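Local coordinates for protein intimin (PDB 1F00) that mediates adhesion of enteropathogenic E. coli to host cells, probably by presenting a C-type lectin-like tip to its translocated receptor Tir, at residues Ala1-Ile6 against Tyr23-Met28; Phe41-Gly46 against Val63-Thr68; Trp119-Gln124 against Leu157-Thr162. One frame throughout, in Å; residues are numbered along the deposited sequence.

Contact 1 (Ala1-Ile6 against Tyr23-Met28)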
ATOM      1  N   ALA A   1     -15.226 -49.359  -0.456  1.00 30.88           N
ATOM      2  CA  ALA A   1     -16.584 -49.512  -1.044  1.00 29.45           C
ATOM      3  C   ALA A   1     -17.196 -48.155  -1.381  1.00 28.72           C
ATOM      4  O   ALA A   1     -17.784 -47.984  -2.450  1.00 29.50           O
ATOM      5  CB  ALA A   1     -17.485 -50.271  -0.076  1.00 30.16           C
ATOM      6  N   SER A   2     -17.060 -47.189  -0.477  1.00 28.03           N
ATOM      7  CA  SER A   2     -17.613 -45.862  -0.732  1.00 28.32           C
ATOM      8  C   SER A   2     -16.939 -44.719   0.026  1.00 25.09           C
ATOM      9  O   SER A   2     -16.532 -44.868   1.179  1.00 26.39           O
ATOM     10  CB  SER A   2     -19.112 -45.853  -0.428  1.00 28.54           C
ATOM     11  OG  SER A   2     -19.691 -44.616  -0.796  1.00 27.14           O
ATOM     12  N   ILE A   3     -16.823 -43.576  -0.638  1.00 24.89           N
ATOM     13  CA  ILE A   3     -16.222 -42.394  -0.031  1.00 23.34           C
ATOM     14  C   ILE A   3     -17.296 -41.757   0.844  1.00 23.51           C
ATOM     15  O   ILE A   3     -18.352 -41.363   0.354  1.00 22.64           O
ATOM     16  CB  ILE A   3     -15.752 -41.396  -1.113  1.00 23.52           C
ATOM     17  CG1 ILE A   3     -14.557 -41.981  -1.869  1.00 24.67           C
ATOM     18  CG2 ILE A   3     -15.374 -40.063  -0.483  1.00 23.01           C
ATOM     19  CD1 ILE A   3     -14.162 -41.188  -3.102  1.00 25.27           C
ATOM     20  N   THR A   4     -17.026 -41.673   2.140  1.00 21.45           N
ATOM     21  CA  THR A   4     -17.988 -41.105   3.077  1.00 24.48           C
ATOM     22  C   THR A   4     -17.556 -39.745   3.613  1.00 24.07           C
ATOM     23  O   THR A   4     -18.285 -39.101   4.367  1.00 23.01           O
ATOM     24  CB  THR A   4     -18.209 -42.048   4.260  1.00 23.31           C
ATOM     25  OG1 THR A   4     -16.965 -42.256   4.940  1.00 25.99           O
ATOM     26  CG2 THR A   4     -18.748 -43.387   3.769  1.00 24.93           C
ATOM     27  N   GLU A   5     -16.362 -39.317   3.220  1.00 24.64           N
ATOM     28  CA  GLU A   5     -15.824 -38.030   3.644  1.00 26.98           C
ATOM     29  C   GLU A   5     -14.921 -37.509   2.538  1.00 26.35           C
ATOM     30  O   GLU A   5     -14.161 -38.270   1.934  1.00 26.98           O
ATOM     31  CB  GLU A   5     -14.994 -38.180   4.932  1.00 27.68           C
ATOM     32  CG  GLU A   5     -15.753 -38.701   6.147  1.00 31.15           C
ATOM     33  CD  GLU A   5     -16.446 -37.604   6.947  1.00 34.70           C
ATOM     34  OE1 GLU A   5     -17.247 -37.946   7.846  1.00 37.53           O
ATOM     35  OE2 GLU A   5     -16.192 -36.406   6.691  1.00 35.69           O
ATOM     36  N   ILE A   6     -15.015 -36.214   2.262  1.00 24.60           N
ATOM     37  CA  ILE A   6     -14.172 -35.586   1.256  1.00 25.02           C
ATOM     38  C   ILE A   6     -14.023 -34.138   1.705  1.00 25.08           C
ATOM     39  O   ILE A   6     -14.925 -33.317   1.535  1.00 23.97           O
ATOM     40  CB  ILE A   6     -14.795 -35.698  -0.163  1.00 25.98           C
ATOM     41  CG1 ILE A   6     -13.851 -35.075  -1.192  1.00 26.40           C
ATOM     42  CG2 ILE A   6     -16.172 -35.055  -0.197  1.00 27.19           C
ATOM     43  CD1 ILE A   6     -14.163 -35.475  -2.628  1.00 29.93           C
ATOM     44  N   TYR A  23      -6.583 -32.326  -0.023  1.00 23.81           N
ATOM     45  CA  TYR A  23      -7.880 -32.975   0.050  1.00 24.32           C
ATOM     46  C   TYR A  23      -7.726 -34.318   0.739  1.00 25.51           C
ATOM     47  O   TYR A  23      -6.787 -35.067   0.464  1.00 26.29           O
ATOM     48  CB  TYR A  23      -8.454 -33.186  -1.355  1.00 23.08           C
ATOM     49  CG  TYR A  23      -8.818 -31.910  -2.074  1.00 21.39           C
ATOM     50  CD1 TYR A  23      -7.839 -31.118  -2.673  1.00 22.63           C
ATOM     51  CD2 TYR A  23     -10.143 -31.482  -2.139  1.00 21.97           C
ATOM     52  CE1 TYR A  23      -8.174 -29.933  -3.321  1.00 21.69           C
ATOM     53  CE2 TYR A  23     -10.487 -30.304  -2.780  1.00 21.52           C
ATOM     54  CZ  TYR A  23      -9.498 -29.533  -3.370  1.00 19.59           C
ATOM     55  OH  TYR A  23      -9.835 -28.370  -4.018  1.00 20.96           O
ATOM     56  N   THR A  24      -8.647 -34.621   1.641  1.00 25.62           N
ATOM     57  CA  THR A  24      -8.597 -35.885   2.347  1.00 26.49           C
ATOM     58  C   THR A  24      -9.926 -36.615   2.204  1.00 27.12           C
ATOM     59  O   THR A  24     -10.981 -36.068   2.522  1.00 28.54           O
ATOM     60  CB  THR A  24      -8.283 -35.676   3.847  1.00 26.42           C
ATOM     61  OG1 THR A  24      -7.054 -34.946   3.985  1.00 24.91           O
ATOM     62  CG2 THR A  24      -8.142 -37.022   4.549  1.00 28.64           C
ATOM     63  N   VAL A  25      -9.873 -37.842   1.695  1.00 27.73           N
ATOM     64  CA  VAL A  25     -11.079 -38.644   1.539  1.00 28.29           C
ATOM     65  C   VAL A  25     -10.991 -39.862   2.443  1.00 28.45           C
ATOM     66  O   VAL A  25      -9.903 -40.284   2.838  1.00 27.30           O
ATOM     67  CB  VAL A  25     -11.278 -39.137   0.083  1.00 28.88           C
ATOM     68  CG1 VAL A  25     -11.545 -37.964  -0.836  1.00 29.01           C
ATOM     69  CG2 VAL A  25     -10.056 -39.914  -0.380  1.00 29.97           C
ATOM     70  N   LYS A  26     -12.146 -40.416   2.785  1.00 28.99           N
ATOM     71  CA  LYS A  26     -12.191 -41.601   3.625  1.00 27.62           C
ATOM     72  C   LYS A  26     -13.093 -42.604   2.924  1.00 28.79           C
ATOM     73  O   LYS A  26     -14.199 -42.263   2.500  1.00 27.25           O
ATOM     74  CB  LYS A  26     -12.746 -41.258   5.008  1.00 28.60           C
ATOM     75  CG  LYS A  26     -12.763 -42.434   5.970  1.00 29.84           C
ATOM     76  CD  LYS A  26     -13.232 -42.023   7.354  1.00 29.50           C
ATOM     77  CE  LYS A  26     -13.161 -43.198   8.319  1.00 31.18           C
ATOM     78  NZ  LYS A  26     -13.569 -42.832   9.702  1.00 32.49           N
ATOM     79  N   VAL A  27     -12.600 -43.828   2.769  1.00 29.14           N
ATOM     80  CA  VAL A  27     -13.368 -44.886   2.125  1.00 29.06           C
ATOM     81  C   VAL A  27     -13.844 -45.842   3.208  1.00 29.96           C
ATOM     82  O   VAL A  27     -13.055 -46.305   4.033  1.00 29.62           O
ATOM     83  CB  VAL A  27     -12.515 -45.645   1.092  1.00 29.62           C
ATOM     84  CG1 VAL A  27     -13.317 -46.781   0.484  1.00 29.43           C
ATOM     85  CG2 VAL A  27     -12.054 -44.689   0.005  1.00 26.57           C
ATOM     86  N   MET A  28     -15.138 -46.130   3.205  1.00 29.50           N
ATOM     87  CA  MET A  28     -15.714 -47.009   4.209  1.00 30.46           C
ATOM     88  C   MET A  28     -16.621 -48.084   3.636  1.00 29.90           C
ATOM     89  O   MET A  28     -17.099 -47.992   2.503  1.00 28.07           O
ATOM     90  CB  MET A  28     -16.523 -46.190   5.217  1.00 32.98           C
ATOM     91  CG  MET A  28     -15.725 -45.165   5.997  1.00 35.84           C
ATOM     92  SD  MET A  28     -14.711 -45.931   7.260  1.00 41.37           S
ATOM     93  CE  MET A  28     -15.878 -46.004   8.630  1.00 38.30           C
TER
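I6 lies alongside V25, the two side chains pointing the same way, and meets it along its whole length. I6 CB is 4.0 Å from V25 CG1, CG1 closes to 3.7 Å from the same methyl, and CD1 ends 4.0 Å from it. With CG1 anti to the backbone N (chi1 -178°) and CD1 carrying the chain on in extension, the isoleucine follows a single V25 branch instead of crossing it. I3 and V27 sit on this face too, their side chains meeting at a slant with I3 CG1 4.1 Å from V27 CG2; V86 and A77 across the sandwich touch I3.

Strands 2-8 and 21-29 of the first immunoglobulin-like domain pair antiparallel here. S2 and M28 exchange two backbone hydrogen bonds, M28 N to S2 O being the shorter at 2.8 Å; further on the pairing slips by one residue. Between the I3-V27 and I6-V25 pairs lie two residues, T4 and E5, where the other strand has only K26, and this makes a beta bulge. T4 N bonds to K26 O at 2.9 Å, and K26 N bonds to E5 O at 3.1 Å. T4 crosses M28 nearly at a right angle and lays OG1 3.3 Å from M28 CG.

E5 and K26 run side by side at their roots, although their charged ends do not meet. The chemistry is therefore split between the faces: branched aliphatics pack toward the sandwich interior, polar and flexible chains cover the outside, and backbone bonds, diverted by the bulge, hold the edge strand.

Contact 2 (Phe41-Gly46 against Val63-Thr68)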
ATOM      1  N   PHE A  41      -8.263 -38.996  -8.469  1.00 32.58           N
ATOM      2  CA  PHE A  41      -8.715 -37.615  -8.413  1.00 30.66           C
ATOM      3  C   PHE A  41      -8.609 -36.888  -9.742  1.00 29.86           C
ATOM      4  O   PHE A  41      -7.797 -37.230 -10.604  1.00 29.54           O
ATOM      5  CB  PHE A  41      -7.914 -36.830  -7.372  1.00 29.25           C
ATOM      6  CG  PHE A  41      -7.991 -37.398  -5.988  1.00 28.90           C
ATOM      7  CD1 PHE A  41      -7.258 -38.525  -5.644  1.00 28.17           C
ATOM      8  CD2 PHE A  41      -8.777 -36.790  -5.022  1.00 27.16           C
ATOM      9  CE1 PHE A  41      -7.304 -39.036  -4.349  1.00 29.47           C
ATOM     10  CE2 PHE A  41      -8.829 -37.294  -3.727  1.00 28.11           C
ATOM     11  CZ  PHE A  41      -8.091 -38.418  -3.390  1.00 27.11           C
ATOM     12  N   THR A  42      -9.438 -35.865  -9.887  1.00 29.02           N
ATOM     13  CA  THR A  42      -9.458 -35.051 -11.086  1.00 29.14           C
ATOM     14  C   THR A  42      -9.810 -33.637 -10.658  1.00 28.67           C
ATOM     15  O   THR A  42     -10.448 -33.435  -9.623  1.00 28.10           O
ATOM     16  CB  THR A  42     -10.507 -35.566 -12.096  1.00 30.11           C
ATOM     17  OG1 THR A  42     -11.791 -35.643 -11.464  1.00 29.63           O
ATOM     18  CG2 THR A  42     -10.116 -36.941 -12.608  1.00 29.96           C
ATOM     19  N   THR A  43      -9.378 -32.655 -11.437  1.00 28.49           N
ATOM     20  CA  THR A  43      -9.666 -31.271 -11.101  1.00 30.22           C
ATOM     21  C   THR A  43     -10.095 -30.495 -12.322  1.00 28.40           C
ATOM     22  O   THR A  43      -9.723 -30.830 -13.445  1.00 28.96           O
ATOM     23  CB  THR A  43      -8.437 -30.558 -10.510  1.00 32.11           C
ATOM     24  OG1 THR A  43      -7.840 -31.382  -9.505  1.00 37.62           O
ATOM     25  CG2 THR A  43      -8.852 -29.240  -9.879  1.00 29.16           C
ATOM     26  N   THR A  44     -10.878 -29.448 -12.098  1.00 28.08           N
ATOM     27  CA  THR A  44     -11.333 -28.600 -13.184  1.00 25.99           C
ATOM     28  C   THR A  44     -10.323 -27.469 -13.384  1.00 25.85           C
ATOM     29  O   THR A  44     -10.389 -26.742 -14.373  1.00 24.91           O
ATOM     30  CB  THR A  44     -12.705 -27.989 -12.874  1.00 26.25           C
ATOM     31  OG1 THR A  44     -12.608 -27.165 -11.705  1.00 25.72           O
ATOM     32  CG2 THR A  44     -13.730 -29.092 -12.634  1.00 27.42           C
ATOM     33  N   LEU A  45      -9.394 -27.327 -12.438  1.00 25.66           N
ATOM     34  CA  LEU A  45      -8.368 -26.283 -12.509  1.00 25.65           C
ATOM     35  C   LEU A  45      -7.187 -26.556 -11.582  1.00 25.83           C
ATOM     36  O   LEU A  45      -7.365 -26.906 -10.417  1.00 25.40           O
ATOM     37  CB  LEU A  45      -8.968 -24.918 -12.156  1.00 25.59           C
ATOM     38  CG  LEU A  45      -7.956 -23.767 -12.081  1.00 26.62           C
ATOM     39  CD1 LEU A  45      -7.389 -23.491 -13.462  1.00 24.65           C
ATOM     40  CD2 LEU A  45      -8.626 -22.523 -11.525  1.00 27.27           C
ATOM     41  N   GLY A  46      -5.975 -26.391 -12.100  1.00 26.68           N
ATOM     42  CA  GLY A  46      -4.800 -26.609 -11.280  1.00 27.32           C
ATOM     43  C   GLY A  46      -4.060 -27.905 -11.546  1.00 28.24           C
ATOM     44  O   GLY A  46      -4.346 -28.608 -12.513  1.00 28.84           O
ATOM     45  N   VAL A  63      -4.306 -36.024  -1.307  1.00 29.77           N
ATOM     46  CA  VAL A  63      -3.635 -35.439  -2.468  1.00 28.57           C
ATOM     47  C   VAL A  63      -3.653 -33.916  -2.323  1.00 28.24           C
ATOM     48  O   VAL A  63      -4.473 -33.372  -1.584  1.00 27.42           O
ATOM     49  CB  VAL A  63      -4.336 -35.817  -3.788  1.00 28.86           C
ATOM     50  CG1 VAL A  63      -4.289 -37.324  -3.991  1.00 30.58           C
ATOM     51  CG2 VAL A  63      -5.774 -35.317  -3.774  1.00 28.85           C
ATOM     52  N   THR A  64      -2.746 -33.234  -3.018  1.00 26.40           N
ATOM     53  CA  THR A  64      -2.676 -31.776  -2.948  1.00 26.20           C
ATOM     54  C   THR A  64      -2.925 -31.128  -4.303  1.00 25.45           C
ATOM     55  O   THR A  64      -2.669 -31.728  -5.349  1.00 25.78           O
ATOM     56  CB  THR A  64      -1.307 -31.304  -2.421  1.00 27.18           C
ATOM     57  OG1 THR A  64      -0.268 -31.819  -3.260  1.00 25.89           O
ATOM     58  CG2 THR A  64      -1.090 -31.783  -0.996  1.00 27.25           C
ATOM     59  N   LEU A  65      -3.420 -29.894  -4.274  1.00 25.41           N
ATOM     60  CA  LEU A  65      -3.730 -29.143  -5.488  1.00 24.16           C
ATOM     61  C   LEU A  65      -3.058 -27.769  -5.461  1.00 24.29           C
ATOM     62  O   LEU A  65      -3.066 -27.088  -4.437  1.00 24.25           O
ATOM     63  CB  LEU A  65      -5.251 -28.951  -5.600  1.00 25.75           C
ATOM     64  CG  LEU A  65      -5.943 -28.473  -6.887  1.00 25.25           C
ATOM     65  CD1 LEU A  65      -7.343 -27.999  -6.532  1.00 23.67           C
ATOM     66  CD2 LEU A  65      -5.193 -27.337  -7.544  1.00 30.21           C
ATOM     67  N   THR A  66      -2.486 -27.373  -6.594  1.00 23.82           N
ATOM     68  CA  THR A  66      -1.843 -26.068  -6.731  1.00 24.38           C
ATOM     69  C   THR A  66      -2.315 -25.489  -8.062  1.00 24.48           C
ATOM     70  O   THR A  66      -2.913 -26.204  -8.869  1.00 24.92           O
ATOM     71  CB  THR A  66      -0.309 -26.183  -6.762  1.00 24.77           C
ATOM     72  OG1 THR A  66       0.090 -26.939  -7.911  1.00 25.07           O
ATOM     73  CG2 THR A  66       0.195 -26.880  -5.509  1.00 24.28           C
ATOM     74  N   SER A  67      -2.057 -24.207  -8.298  1.00 22.64           N
ATOM     75  CA  SER A  67      -2.475 -23.583  -9.547  1.00 23.58           C
ATOM     76  C   SER A  67      -1.608 -22.381  -9.903  1.00 25.13           C
ATOM     77  O   SER A  67      -1.100 -21.688  -9.020  1.00 24.44           O
ATOM     78  CB  SER A  67      -3.942 -23.151  -9.448  1.00 22.98           C
ATOM     79  OG  SER A  67      -4.410 -22.627 -10.678  1.00 24.96           O
ATOM     80  N   THR A  68      -1.438 -22.140 -11.200  1.00 25.59           N
ATOM     81  CA  THR A  68      -0.645 -21.008 -11.663  1.00 25.87           C
ATOM     82  C   THR A  68      -1.565 -19.883 -12.123  1.00 25.46           C
ATOM     83  O   THR A  68      -1.113 -18.777 -12.419  1.00 24.19           O
ATOM     84  CB  THR A  68       0.285 -21.397 -12.833  1.00 26.40           C
ATOM     85  OG1 THR A  68      -0.497 -21.846 -13.946  1.00 27.51           O
ATOM     86  CG2 THR A  68       1.244 -22.496 -12.407  1.00 27.85           C
TER
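L45 O, which accepts a hydrogen bond from S73 OG of strand 71-79, is flanked on the other segment by the fork of L65, whose CD2 lies 3.6 Å and CD1 4.0 Å from it. The carbonyl is thus bound by a polar partner while apolar methyls shield it. L65 comes off its strand with CG anti to the backbone N (chi1 -167°), and this carries the fork across to the other sheet. CD2 approaches the backbone at G46 CA. The CA of G46 comes within 3.1 Å of T66 O, so the main chains run close together where the chain leads into strand 47-48, which pairs with strand 60-66. Next to it, L45 CG lies 4.0 Å from S67 OG, a hydroxyl that is hydrogen-bonded to T69 O. L65 CD1 also faces T43 CG2, at 3.9 Å, although the placement of that threonine methyl is doubtful.

At the other end the F41 ring and V63 approach from opposite directions. V63 CG2 sits over the centre of one ring face, 3.6 Å from the centroid and 11° off the normal, a CH-pi contact, while CG1 reaches toward the rim at CE1, 3.5 Å away. Both methyls therefore rest on the same face.

Strands 38-43 and 60-66 belong to the two facing sheets of the immunoglobulin-like sandwich, and L48 also touches F41. No hydrogen bond joins the segments; F41 bonds through its backbone to S51. What holds the layers here is dispersion between methyls and a ring face, while L45 O and S67 OG are held by S73 and T69.

Contact 3 (Trp119-Gln124 against Leu157-Thr162)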
ATOM      1  N   TRP A 119       9.175  15.735   1.363  1.00 16.53           N
ATOM      2  CA  TRP A 119       7.748  15.686   1.657  1.00 16.51           C
ATOM      3  C   TRP A 119       7.078  16.966   2.093  1.00 16.21           C
ATOM      4  O   TRP A 119       7.498  17.597   3.062  1.00 12.93           O
ATOM      5  CB  TRP A 119       7.444  14.685   2.773  1.00 16.65           C
ATOM      6  CG  TRP A 119       7.876  13.274   2.588  1.00 16.19           C
ATOM      7  CD1 TRP A 119       8.387  12.693   1.465  1.00 16.03           C
ATOM      8  CD2 TRP A 119       7.808  12.246   3.581  1.00 16.33           C
ATOM      9  NE1 TRP A 119       8.646  11.359   1.699  1.00 15.01           N
ATOM     10  CE2 TRP A 119       8.299  11.060   2.993  1.00 15.39           C
ATOM     11  CE3 TRP A 119       7.378  12.214   4.915  1.00 13.78           C
ATOM     12  CZ2 TRP A 119       8.376   9.851   3.694  1.00 15.71           C
ATOM     13  CZ3 TRP A 119       7.453  11.011   5.613  1.00 14.94           C
ATOM     14  CH2 TRP A 119       7.951   9.847   4.998  1.00 15.10           C
ATOM     15  N   LEU A 120       6.022  17.341   1.386  1.00 14.93           N
ATOM     16  CA  LEU A 120       5.238  18.484   1.807  1.00 15.45           C
ATOM     17  C   LEU A 120       4.497  17.823   2.975  1.00 13.50           C
ATOM     18  O   LEU A 120       3.899  16.760   2.793  1.00 13.19           O
ATOM     19  CB  LEU A 120       4.235  18.875   0.718  1.00 15.38           C
ATOM     20  CG  LEU A 120       3.171  19.905   1.102  1.00 17.87           C
ATOM     21  CD1 LEU A 120       3.839  21.218   1.498  1.00 15.16           C
ATOM     22  CD2 LEU A 120       2.228  20.124  -0.081  1.00 17.24           C
ATOM     23  N   GLN A 121       4.544  18.401   4.168  1.00 12.99           N
ATOM     24  CA  GLN A 121       3.838  17.764   5.280  1.00 14.16           C
ATOM     25  C   GLN A 121       2.351  17.642   4.967  1.00 15.02           C
ATOM     26  O   GLN A 121       1.721  18.601   4.514  1.00 13.84           O
ATOM     27  CB  GLN A 121       4.011  18.541   6.588  1.00 14.55           C
ATOM     28  CG  GLN A 121       3.531  17.728   7.790  1.00 15.87           C
ATOM     29  CD  GLN A 121       3.673  18.446   9.126  1.00 16.42           C
ATOM     30  OE1 GLN A 121       3.961  17.819  10.140  1.00 18.18           O
ATOM     31  NE2 GLN A 121       3.454  19.753   9.132  1.00 15.06           N
ATOM     32  N   TYR A 122       1.803  16.457   5.210  1.00 13.01           N
ATOM     33  CA  TYR A 122       0.396  16.174   4.960  1.00 14.83           C
ATOM     34  C   TYR A 122       0.094  16.048   3.475  1.00 16.23           C
ATOM     35  O   TYR A 122      -1.056  16.120   3.053  1.00 16.71           O
ATOM     36  CB  TYR A 122      -0.487  17.238   5.626  1.00 16.70           C
ATOM     37  CG  TYR A 122      -0.258  17.285   7.122  1.00 17.83           C
ATOM     38  CD1 TYR A 122      -0.067  18.496   7.786  1.00 17.69           C
ATOM     39  CD2 TYR A 122      -0.162  16.106   7.865  1.00 19.05           C
ATOM     40  CE1 TYR A 122       0.224  18.532   9.153  1.00 20.83           C
ATOM     41  CE2 TYR A 122       0.126  16.128   9.227  1.00 20.59           C
ATOM     42  CZ  TYR A 122       0.320  17.341   9.865  1.00 21.74           C
ATOM     43  OH  TYR A 122       0.612  17.366  11.208  1.00 21.32           O
ATOM     44  N   GLY A 123       1.148  15.869   2.684  1.00 18.29           N
ATOM     45  CA  GLY A 123       0.967  15.652   1.264  1.00 16.37           C
ATOM     46  C   GLY A 123       0.337  14.270   1.210  1.00 17.30           C
ATOM     47  O   GLY A 123       0.484  13.493   2.161  1.00 14.68           O
ATOM     48  N   GLN A 124      -0.363  13.950   0.127  1.00 16.54           N
ATOM     49  CA  GLN A 124      -1.018  12.653   0.026  1.00 16.89           C
ATOM     50  C   GLN A 124      -0.733  11.896  -1.270  1.00 18.52           C
ATOM     51  O   GLN A 124      -0.641  12.491  -2.343  1.00 17.42           O
ATOM     52  CB  GLN A 124      -2.528  12.842   0.194  1.00 18.67           C
ATOM     53  CG  GLN A 124      -2.909  13.422   1.546  1.00 18.64           C
ATOM     54  CD  GLN A 124      -4.355  13.856   1.607  1.00 22.96           C
ATOM     55  OE1 GLN A 124      -4.788  14.722   0.842  1.00 22.93           O
ATOM     56  NE2 GLN A 124      -5.112  13.264   2.521  1.00 22.20           N
ATOM     57  N   LEU A 157       1.425  11.662   4.428  1.00 15.93           N
ATOM     58  CA  LEU A 157       2.746  11.746   5.046  1.00 15.11           C
ATOM     59  C   LEU A 157       2.722  12.792   6.159  1.00 16.52           C
ATOM     60  O   LEU A 157       2.299  13.925   5.941  1.00 15.83           O
ATOM     61  CB  LEU A 157       3.780  12.109   3.980  1.00 13.75           C
ATOM     62  CG  LEU A 157       3.820  11.104   2.821  1.00 16.78           C
ATOM     63  CD1 LEU A 157       4.792  11.577   1.768  1.00 17.05           C
ATOM     64  CD2 LEU A 157       4.225   9.722   3.341  1.00 16.34           C
ATOM     65  N   LYS A 158       3.193  12.422   7.347  1.00 15.74           N
ATOM     66  CA  LYS A 158       3.147  13.339   8.481  1.00 15.91           C
ATOM     67  C   LYS A 158       4.475  13.774   9.100  1.00 16.62           C
ATOM     68  O   LYS A 158       4.697  14.969   9.311  1.00 15.85           O
ATOM     69  CB  LYS A 158       2.254  12.732   9.559  1.00 18.45           C
ATOM     70  CG  LYS A 158       0.902  12.311   9.009  1.00 20.00           C
ATOM     71  CD  LYS A 158       0.202  11.307   9.895  1.00 19.48           C
ATOM     72  CE  LYS A 158      -0.513  11.951  11.056  1.00 23.53           C
ATOM     73  NZ  LYS A 158      -1.285  10.916  11.824  1.00 23.00           N
ATOM     74  N   GLU A 159       5.356  12.823   9.401  1.00 16.90           N
ATOM     75  CA  GLU A 159       6.640  13.166  10.014  1.00 15.78           C
ATOM     76  C   GLU A 159       7.798  12.371   9.415  1.00 17.22           C
ATOM     77  O   GLU A 159       7.612  11.270   8.894  1.00 18.20           O
ATOM     78  CB  GLU A 159       6.587  12.906  11.523  1.00 14.71           C
ATOM     79  CG  GLU A 159       5.506  13.675  12.288  1.00 17.66           C
ATOM     80  CD  GLU A 159       5.795  15.167  12.412  1.00 16.88           C
ATOM     81  OE1 GLU A 159       6.949  15.586  12.176  1.00 19.21           O
ATOM     82  OE2 GLU A 159       4.864  15.921  12.764  1.00 19.57           O
ATOM     83  N   LYS A 160       8.998  12.931   9.513  1.00 18.30           N
ATOM     84  CA  LYS A 160      10.178  12.270   8.985  1.00 18.49           C
ATOM     85  C   LYS A 160      10.451  10.960   9.717  1.00 19.01           C
ATOM     86  O   LYS A 160      10.570  10.923  10.940  1.00 17.21           O
ATOM     87  CB  LYS A 160      11.391  13.189   9.093  1.00 19.50           C
ATOM     88  CG  LYS A 160      11.248  14.479   8.305  1.00 22.65           C
ATOM     89  CD  LYS A 160      12.492  15.354   8.424  1.00 24.73           C
ATOM     90  CE  LYS A 160      13.711  14.697   7.804  1.00 26.11           C
ATOM     91  NZ  LYS A 160      14.917  15.566   7.935  1.00 26.60           N
ATOM     92  N   GLY A 161      10.548   9.886   8.951  1.00 18.91           N
ATOM     93  CA  GLY A 161      10.807   8.587   9.534  1.00 18.77           C
ATOM     94  C   GLY A 161      10.513   7.512   8.517  1.00 19.95           C
ATOM     95  O   GLY A 161      10.119   7.807   7.391  1.00 17.49           O
ATOM     96  N   THR A 162      10.707   6.262   8.917  1.00 17.60           N
ATOM     97  CA  THR A 162      10.456   5.143   8.035  1.00 19.65           C
ATOM     98  C   THR A 162       9.449   4.202   8.685  1.00 19.89           C
ATOM     99  O   THR A 162       9.519   3.919   9.882  1.00 18.84           O
ATOM    100  CB  THR A 162      11.766   4.380   7.718  1.00 19.45           C
ATOM    101  OG1 THR A 162      11.472   3.232   6.917  1.00 20.31           O
ATOM    102  CG2 THR A 162      12.455   3.941   9.001  1.00 19.36           C
TER
HETATM  103  O   HOH W   1       2.238  15.280  12.453  1.00 19.12           O
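A type II beta turn, L120 to G123, docks on L157 at the end of strand 154-157 through two backbone hydrogen bonds. Y122 N donates a hydrogen bond to L157 O at 2.7 Å, and L157 N bonds to G123 O at 3.1 Å. The turn closes on itself through G123 N to L120 O. Y122 holds its third position with a positive phi of 73°.

L157 also crosses W119 at about a right angle and sets CD1 over the five-membered ring, 3.5 Å from its centroid, a CH-pi contact. E159 O lies near the plane of the indole at its edge, 3.3 Å from CZ3. This is the joint between the second Ig-like domain and the C-type lectin-like domain: strand 118-120 runs beside strand 184-190, W119 bonds by its backbone to S184 and I186, and W224 of helix 214-224 touches L157.

K158 CG comes to the edge of the Y122 ring, 3.9 Å from CE2, while Q121 CG covers one ring face. A water bridges Y122 and E159, 2.9 Å from Y122 OH and donating to E159 OE2 at 2.7 Å.

In the fold
Contacts 1 and 2 belong to one immunoglobulin-like sandwich and touch directly: strands 21-29 and 60-66 are neighbours in a sheet, Y23 N probably hydrogen-bonds V63 O, and V25 packs on F41. Contact 1 is a surface pairing within a sheet, carried by backbone bonds, while contact 2 is partly buried and spans the two layers mainly by side-chain packing, with no hydrogen bond between its segments. Contact 3, also partly buried, stands apart, its centre about 58 Å from that of contact 1 and about 46 Å from that of contact 2. It mixes both modes, combining backbone bonds with a methyl-on-indole contact, and adds a water bridge where Ig-like and lectin-like elements meet.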